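PrgZ (Enterococcus faecalis, PDB 4FAJ) binds peptide pheromones as a membrane-anchored extracellular receptor, probably delivering them to a peptide transporter. Local coordinates at residues A[277-280]-A[281-284]; A[420-423]-A[424-427]; A[429-432]-A[433-437]. All coordinates share one frame; numbering follows the deposited sequence.

Contact 1 (A[277-280]-A[281-284]); sequences VKEI and NTGI. With ZN (zinc ion), chain F.
I284 N donates to I280 O over 3.0 Å in an i to i+4 helical bond, while E279 O, just before the helix, receives weak bonds from T282 N and G283 N as the chain leaves strand 271-276 and winds into helix 280-288. E279 is the N-cap, and one carboxylate oxygen does two jobs: OE2 accepts from N281 N at 3.1 Å and holds the zinc ion at 2.0 Å. The N-H arrives on the anti side of the carboxylate, 29° out of its plane. A bend at chi2 (52°) curls the side chain back over the helix start, and the length of glutamate lets it cap and reach the metal. Y301 and E421 complete this zinc site, in a receptor of the bacterial solute-binding protein 5 family; the cation and the helix N terminus would probably steady the carboxylate charge. T282 crosses E279 at about a right angle, T282 OG1 lying 3.6 Å from E279 CG. On the buried side, I280 CG2 rests 3.7 Å from I284 CD1, two branched apolar chains one turn apart; I280 packs on P296 and on an apolar side chain of the bound peptide. With no side chain on G283, V277 CG1 approaches its CA to 4.1 Å.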
loop_
_atom_site.group_PDB
_atom_site.type_symbol
_atom_site.label_atom_id
_atom_site.label_comp_id
_atom_site.label_asym_id
_atom_site.label_seq_id
_atom_site.Cartn_x
_atom_site.Cartn_y
_atom_site.Cartn_z
ATOM N N VAL A 277 -12.346 -9.576 9.320
ATOM C CA VAL A 277 -12.057 -10.057 10.671
ATOM C C VAL A 277 -11.326 -8.968 11.454
ATOM O O VAL A 277 -10.223 -8.559 11.085
ATOM C CB VAL A 277 -11.239 -11.363 10.645
ATOM C CG1 VAL A 277 -10.841 -11.810 12.080
ATOM C CG2 VAL A 277 -12.043 -12.453 9.964
ATOM N N LYS A 278 -11.970 -8.471 12.505
ATOM C CA LYS A 278 -11.382 -7.446 13.359
ATOM C C LYS A 278 -10.957 -8.029 14.708
ATOM O O LYS A 278 -10.069 -7.479 15.371
ATOM C CB LYS A 278 -12.389 -6.331 13.612
ATOM C CG LYS A 278 -12.997 -5.669 12.362
ATOM C CD LYS A 278 -12.481 -4.236 12.135
ATOM C CE LYS A 278 -13.611 -3.246 11.872
ATOM N NZ LYS A 278 -14.015 -2.504 13.090
ATOM N N GLU A 279 -11.597 -9.128 15.111
ATOM C CA GLU A 279 -11.325 -9.791 16.391
ATOM C C GLU A 279 -10.791 -11.196 16.132
ATOM O O GLU A 279 -11.499 -12.049 15.595
ATOM C CB GLU A 279 -12.593 -9.849 17.247
ATOM C CG GLU A 279 -12.477 -10.741 18.506
ATOM C CD GLU A 279 -11.279 -10.415 19.357
ATOM O OE1 GLU A 279 -11.066 -9.222 19.656
ATOM O OE2 GLU A 279 -10.530 -11.349 19.742
ATOM N N ILE A 280 -9.539 -11.418 16.513
ATOM C CA ILE A 280 -8.806 -12.646 16.154
ATOM C C ILE A 280 -9.417 -13.917 16.759
ATOM O O ILE A 280 -9.431 -14.975 16.117
ATOM C CB ILE A 280 -7.310 -12.532 16.558
ATOM C CG1 ILE A 280 -6.654 -11.313 15.893
ATOM C CG2 ILE A 280 -6.552 -13.820 16.237
ATOM C CD1 ILE A 280 -6.907 -11.157 14.412
ATOM N N ASN A 281 -9.923 -13.817 17.985
ATOM C CA ASN A 281 -10.592 -14.952 18.630
ATOM C C ASN A 281 -11.756 -15.468 17.787
ATOM O O ASN A 281 -11.971 -16.667 17.689
ATOM C CB ASN A 281 -11.090 -14.553 20.011
ATOM C CG ASN A 281 -11.659 -15.716 20.774
ATOM O OD1 ASN A 281 -10.930 -16.619 21.168
ATOM N ND2 ASN A 281 -12.978 -15.705 20.989
ATOM N N THR A 282 -12.504 -14.551 17.182
ATOM C CA THR A 282 -13.658 -14.926 16.372
ATOM C C THR A 282 -13.214 -15.603 15.070
ATOM O O THR A 282 -13.794 -16.591 14.667
ATOM C CB THR A 282 -14.528 -13.704 16.035
ATOM O OG1 THR A 282 -14.887 -13.024 17.246
ATOM C CG2 THR A 282 -15.776 -14.141 15.315
ATOM N N GLY A 283 -12.170 -15.078 14.431
ATOM C CA GLY A 283 -11.644 -15.674 13.207
ATOM C C GLY A 283 -11.196 -17.113 13.431
ATOM O O GLY A 283 -11.486 -17.999 12.629
ATOM N N ILE A 284 -10.518 -17.341 14.545
ATOM C CA ILE A 284 -10.003 -18.656 14.886
ATOM C C ILE A 284 -11.150 -19.638 15.144
ATOM O O ILE A 284 -11.141 -20.762 14.639
ATOM C CB ILE A 284 -9.084 -18.573 16.112
ATOM C CG1 ILE A 284 -7.812 -17.788 15.777
ATOM C CG2 ILE A 284 -8.757 -19.956 16.635
ATOM C CD1 ILE A 284 -6.960 -17.443 16.976
HETATM ZN ZN ZN F . -9.061 -10.974 21.035
#

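Contact 2 (A[420-423]-A[424-427]); sequences GEFE and KKAG. With ZN (zinc ion), chain F.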
loop_
_atom_site.group_PDB
_atom_site.type_symbol
_atom_site.label_atom_id
_atom_site.label_comp_id
_atom_site.label_asym_id
_atom_site.label_seq_id
_atom_site.Cartn_x
_atom_site.Cartn_y
_atom_site.Cartn_z
ATOM N N GLY A 420 -9.645 -2.131 14.593
ATOM C CA GLY A 420 -9.382 -3.579 14.729
ATOM C C GLY A 420 -8.642 -3.935 16.018
ATOM O O GLY A 420 -8.033 -3.065 16.671
ATOM N N GLU A 421 -8.682 -5.210 16.402
ATOM C CA GLU A 421 -8.181 -5.604 17.722
ATOM C C GLU A 421 -6.732 -5.183 17.939
ATOM O O GLU A 421 -6.406 -4.519 18.926
ATOM C CB GLU A 421 -8.294 -7.121 17.938
ATOM C CG GLU A 421 -7.793 -7.566 19.304
ATOM C CD GLU A 421 -7.939 -9.053 19.547
ATOM O OE1 GLU A 421 -8.250 -9.795 18.591
ATOM O OE2 GLU A 421 -7.762 -9.475 20.716
ATOM N N PHE A 422 -5.855 -5.593 17.028
ATOM C CA PHE A 422 -4.422 -5.389 17.237
ATOM C C PHE A 422 -3.925 -4.001 16.869
ATOM O O PHE A 422 -2.896 -3.581 17.370
ATOM C CB PHE A 422 -3.610 -6.508 16.587
ATOM C CG PHE A 422 -3.571 -7.738 17.439
ATOM C CD1 PHE A 422 -2.548 -7.928 18.350
ATOM C CD2 PHE A 422 -4.616 -8.654 17.400
ATOM C CE1 PHE A 422 -2.534 -9.044 19.180
ATOM C CE2 PHE A 422 -4.614 -9.782 18.240
ATOM C CZ PHE A 422 -3.575 -9.964 19.129
ATOM N N GLU A 423 -4.684 -3.266 16.062
ATOM C CA GLU A 423 -4.345 -1.872 15.805
ATOM C C GLU A 423 -4.594 -1.047 17.075
ATOM O O GLU A 423 -3.751 -0.250 17.484
ATOM C CB GLU A 423 -5.104 -1.336 14.587
ATOM C CG GLU A 423 -4.640 -1.962 13.248
ATOM C CD GLU A 423 -5.070 -3.420 13.051
ATOM O OE1 GLU A 423 -6.163 -3.790 13.518
ATOM O OE2 GLU A 423 -4.316 -4.202 12.418
ATOM N N LYS A 424 -5.741 -1.265 17.714
ATOM C CA LYS A 424 -6.025 -0.645 19.006
ATOM C C LYS A 424 -4.993 -1.025 20.074
ATOM O O LYS A 424 -4.540 -0.166 20.834
ATOM C CB LYS A 424 -7.442 -1.021 19.469
ATOM C CG LYS A 424 -7.839 -0.414 20.794
ATOM C CD LYS A 424 -9.298 -0.709 21.129
ATOM C CE LYS A 424 -9.624 -0.285 22.548
ATOM N NZ LYS A 424 -9.285 -1.367 23.514
ATOM N N LYS A 425 -4.632 -2.304 20.138
ATOM C CA LYS A 425 -3.661 -2.769 21.130
ATOM C C LYS A 425 -2.260 -2.185 20.886
ATOM O O LYS A 425 -1.552 -1.880 21.836
ATOM C CB LYS A 425 -3.581 -4.290 21.119
ATOM C CG LYS A 425 -2.743 -4.862 22.252
ATOM C CD LYS A 425 -2.487 -6.338 22.043
ATOM C CE LYS A 425 -3.748 -7.154 22.253
ATOM N NZ LYS A 425 -3.865 -7.590 23.673
ATOM N N ALA A 426 -1.876 -2.030 19.616
ATOM C CA ALA A 426 -0.599 -1.398 19.274
ATOM C C ALA A 426 -0.609 0.072 19.673
ATOM O O ALA A 426 0.370 0.581 20.211
ATOM C CB ALA A 426 -0.295 -1.541 17.775
ATOM N N GLY A 427 -1.722 0.746 19.416
ATOM C CA GLY A 427 -1.899 2.130 19.846
ATOM C C GLY A 427 -1.774 2.303 21.350
ATOM O O GLY A 427 -1.166 3.264 21.806
HETATM ZN ZN ZN F . -9.061 -10.974 21.035
#
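The zinc and peptide sites meet at the start of helix 421-437, where G420, the N-cap residue, accepts from K424 N with its O in a nearly straight bond of 3.1 Å. E421 follows, its extended chain (chi2 178°) carrying OE2 to 2.0 Å from the zinc ion, which E279 and Y301 also bind. Its other oxygen, OE1, accepts from I280 N, so that the metal on one oxygen and this bond on the other together probably fix the rotation of the carboxylate. K425 NZ stays 5.2 Å from E421 OE2, not paired with it, and bonds to a glycerol, probably from the crystallisation liquor. The methylenes of K425 run alongside the F422 ring, K425 CE being 3.8 Å from F422 CE1, so the aliphatic part of lysine clothes a phenyl. This is the helix of a beta-alpha-beta unit, between parallel strands 412-418 and 442-448, and F422, E423 and A426 on its first turns meet the bound peptide. E423 bends at chi2 (72°), setting OE1 3.4 Å from G420 CA, where glycine leaves room for the carboxylate; OE2 bonds to the peptide backbone. The small methyl of A426 suits a place where an aromatic side chain of the peptide packs.

Contact 3 (A[429-432]-A[433-437]); sequences FLQG and QLQDS
F429 O is gripped twice: Q433 N donates to it at 3.1 Å in the regular helical bond, and a water donates to it at 2.8 Å. The same water takes a weak bond from Q433 NE2, thereby bridging the backbone and the side chain one turn on. Q433 is folded so that its amide is stacked offset (parallel-displaced) on the F429 ring, beyond its CZ rim, the two planes only 2° apart, with Q433 NE2 3.7 Å from F429 CZ. Its chi1 of -63° sets CG beside the backbone N, and the bend at chi2 then turns the amide parallel to the ring. CG itself makes an off-centre CH-pi contact, 4.1 Å from the ring centroid. Glutamine suits this position because its methylenes and flat amide can lie on an aromatic while its polar atoms keep partners: OE1 accepts from D347 N. The water also sits over one face of the ring, toward its rim, and F429 packs on S350, L351 and L355 of helix 348-356.

In the beta-alpha-beta unit to which helix 421-437 belongs, this is the C-terminal half of the connecting helix, and a pair of glutamines, Q431 and Q435, ties it to strand 442-448. The two lie side by side, pointing the same way, with Q431 CG 3.9 Å from Q435 OE1. Having both a donor and an acceptor, the amides can meet both backbone groups of V443: Q431 NE2 bonds to its O, and Q435 OE1 accepts from its N. Between these two pairs, L434 N donates to L430 O at 2.9 Å, and the buried L434 side chain packs on I342, A345 and V443. Toward the helix end the bonding becomes less straight; D436 N reaches G432 O at 3.0 Å with an N-H...O angle of 139°.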
loop_
_atom_site.group_PDB
_atom_site.type_symbol
_atom_site.label_atom_id
_atom_site.label_comp_id
_atom_site.label_asym_id
_atom_site.label_seq_id
_atom_site.Cartn_x
_atom_site.Cartn_y
_atom_site.Cartn_z
ATOM N N PHE A 429 -0.124 0.228 23.405
ATOM C CA PHE A 429 1.271 -0.059 23.732
ATOM C C PHE A 429 2.112 1.205 23.514
ATOM O O PHE A 429 2.918 1.580 24.364
ATOM C CB PHE A 429 1.805 -1.214 22.868
ATOM C CG PHE A 429 3.272 -1.488 23.053
ATOM C CD1 PHE A 429 3.708 -2.433 23.966
ATOM C CD2 PHE A 429 4.219 -0.799 22.306
ATOM C CE1 PHE A 429 5.064 -2.682 24.143
ATOM C CE2 PHE A 429 5.571 -1.046 22.467
ATOM C CZ PHE A 429 5.997 -1.990 23.392
ATOM N N LEU A 430 1.913 1.861 22.374
ATOM C CA LEU A 430 2.660 3.079 22.066
ATOM C C LEU A 430 2.338 4.188 23.054
ATOM O O LEU A 430 3.231 4.921 23.504
ATOM C CB LEU A 430 2.370 3.537 20.636
ATOM C CG LEU A 430 2.928 2.594 19.565
ATOM C CD1 LEU A 430 2.391 2.966 18.185
ATOM C CD2 LEU A 430 4.457 2.573 19.573
ATOM N N GLN A 431 1.060 4.313 23.385
ATOM C CA GLN A 431 0.616 5.276 24.385
ATOM C C GLN A 431 1.404 5.138 25.692
ATOM O O GLN A 431 1.941 6.121 26.211
ATOM C CB GLN A 431 -0.883 5.102 24.621
ATOM C CG GLN A 431 -1.447 5.862 25.803
ATOM C CD GLN A 431 -2.857 5.420 26.119
ATOM O OE1 GLN A 431 -3.141 4.221 26.175
ATOM N NE2 GLN A 431 -3.740 6.370 26.340
ATOM N N GLY A 432 1.492 3.917 26.206
ATOM C CA GLY A 432 2.233 3.641 27.440
ATOM C C GLY A 432 3.725 3.926 27.341
ATOM O O GLY A 432 4.319 4.410 28.292
ATOM N N GLN A 433 4.318 3.617 26.184
ATOM C CA GLN A 433 5.736 3.909 25.920
ATOM C C GLN A 433 6.018 5.406 25.907
ATOM O O GLN A 433 6.999 5.866 26.499
ATOM C CB GLN A 433 6.158 3.320 24.585
ATOM C CG GLN A 433 6.053 1.824 24.552
ATOM C CD GLN A 433 7.198 1.150 25.239
ATOM O OE1 GLN A 433 8.368 1.406 24.934
ATOM N NE2 GLN A 433 6.878 0.264 26.162
ATOM N N LEU A 434 5.153 6.160 25.240
ATOM C CA LEU A 434 5.338 7.595 25.140
ATOM C C LEU A 434 5.117 8.251 26.508
ATOM O O LEU A 434 5.924 9.067 26.949
ATOM C CB LEU A 434 4.421 8.183 24.071
ATOM C CG LEU A 434 4.799 7.810 22.633
ATOM C CD1 LEU A 434 3.792 8.397 21.649
ATOM C CD2 LEU A 434 6.213 8.267 22.296
ATOM N N GLN A 435 4.051 7.856 27.194
ATOM C CA GLN A 435 3.763 8.390 28.533
ATOM C C GLN A 435 4.868 8.055 29.538
ATOM O O GLN A 435 5.177 8.869 30.397
ATOM C CB GLN A 435 2.374 7.931 29.014
ATOM C CG GLN A 435 1.261 8.601 28.203
ATOM C CD GLN A 435 -0.159 8.249 28.624
ATOM O OE1 GLN A 435 -1.100 8.917 28.213
ATOM N NE2 GLN A 435 -0.320 7.200 29.416
ATOM N N ASP A 436 5.499 6.891 29.390
ATOM C CA ASP A 436 6.561 6.462 30.313
ATOM C C ASP A 436 7.892 7.210 30.159
ATOM O O ASP A 436 8.653 7.310 31.128
ATOM C CB ASP A 436 6.827 4.956 30.174
ATOM C CG ASP A 436 7.684 4.401 31.316
ATOM O OD1 ASP A 436 7.373 4.686 32.498
ATOM O OD2 ASP A 436 8.671 3.678 31.036
ATOM N N SER A 437 8.190 7.695 28.957
ATOM C CA SER A 437 9.458 8.387 28.693
ATOM C C SER A 437 9.340 9.898 28.532
ATOM O O SER A 437 10.339 10.610 28.663
ATOM C CB SER A 437 10.125 7.817 27.439
ATOM O OG SER A 437 10.664 6.540 27.693
HETATM O O HOH W 1 3.557 0.124 26.615
#

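From the N terminus, contact 1 comes first, where strand 271-276 gives way to helix 280-288; contacts 2 and 3 follow far downstream as successive halves of helix 421-437. Each closes only a short local turn, so the three stand in series, neither nesting nor crossing. Contacts 1 and 2 nevertheless meet in space: K278 O lies 2.9 Å from E421 N, a probable hydrogen bond, I280 CG1 packs 3.5 Å from F422 CE2, and both share the zinc ion. Contact 3 has its centre about 26 Å from that of contact 1; it leads the helix away from the metal toward helices 336-345 and 348-356 and strand 442-448.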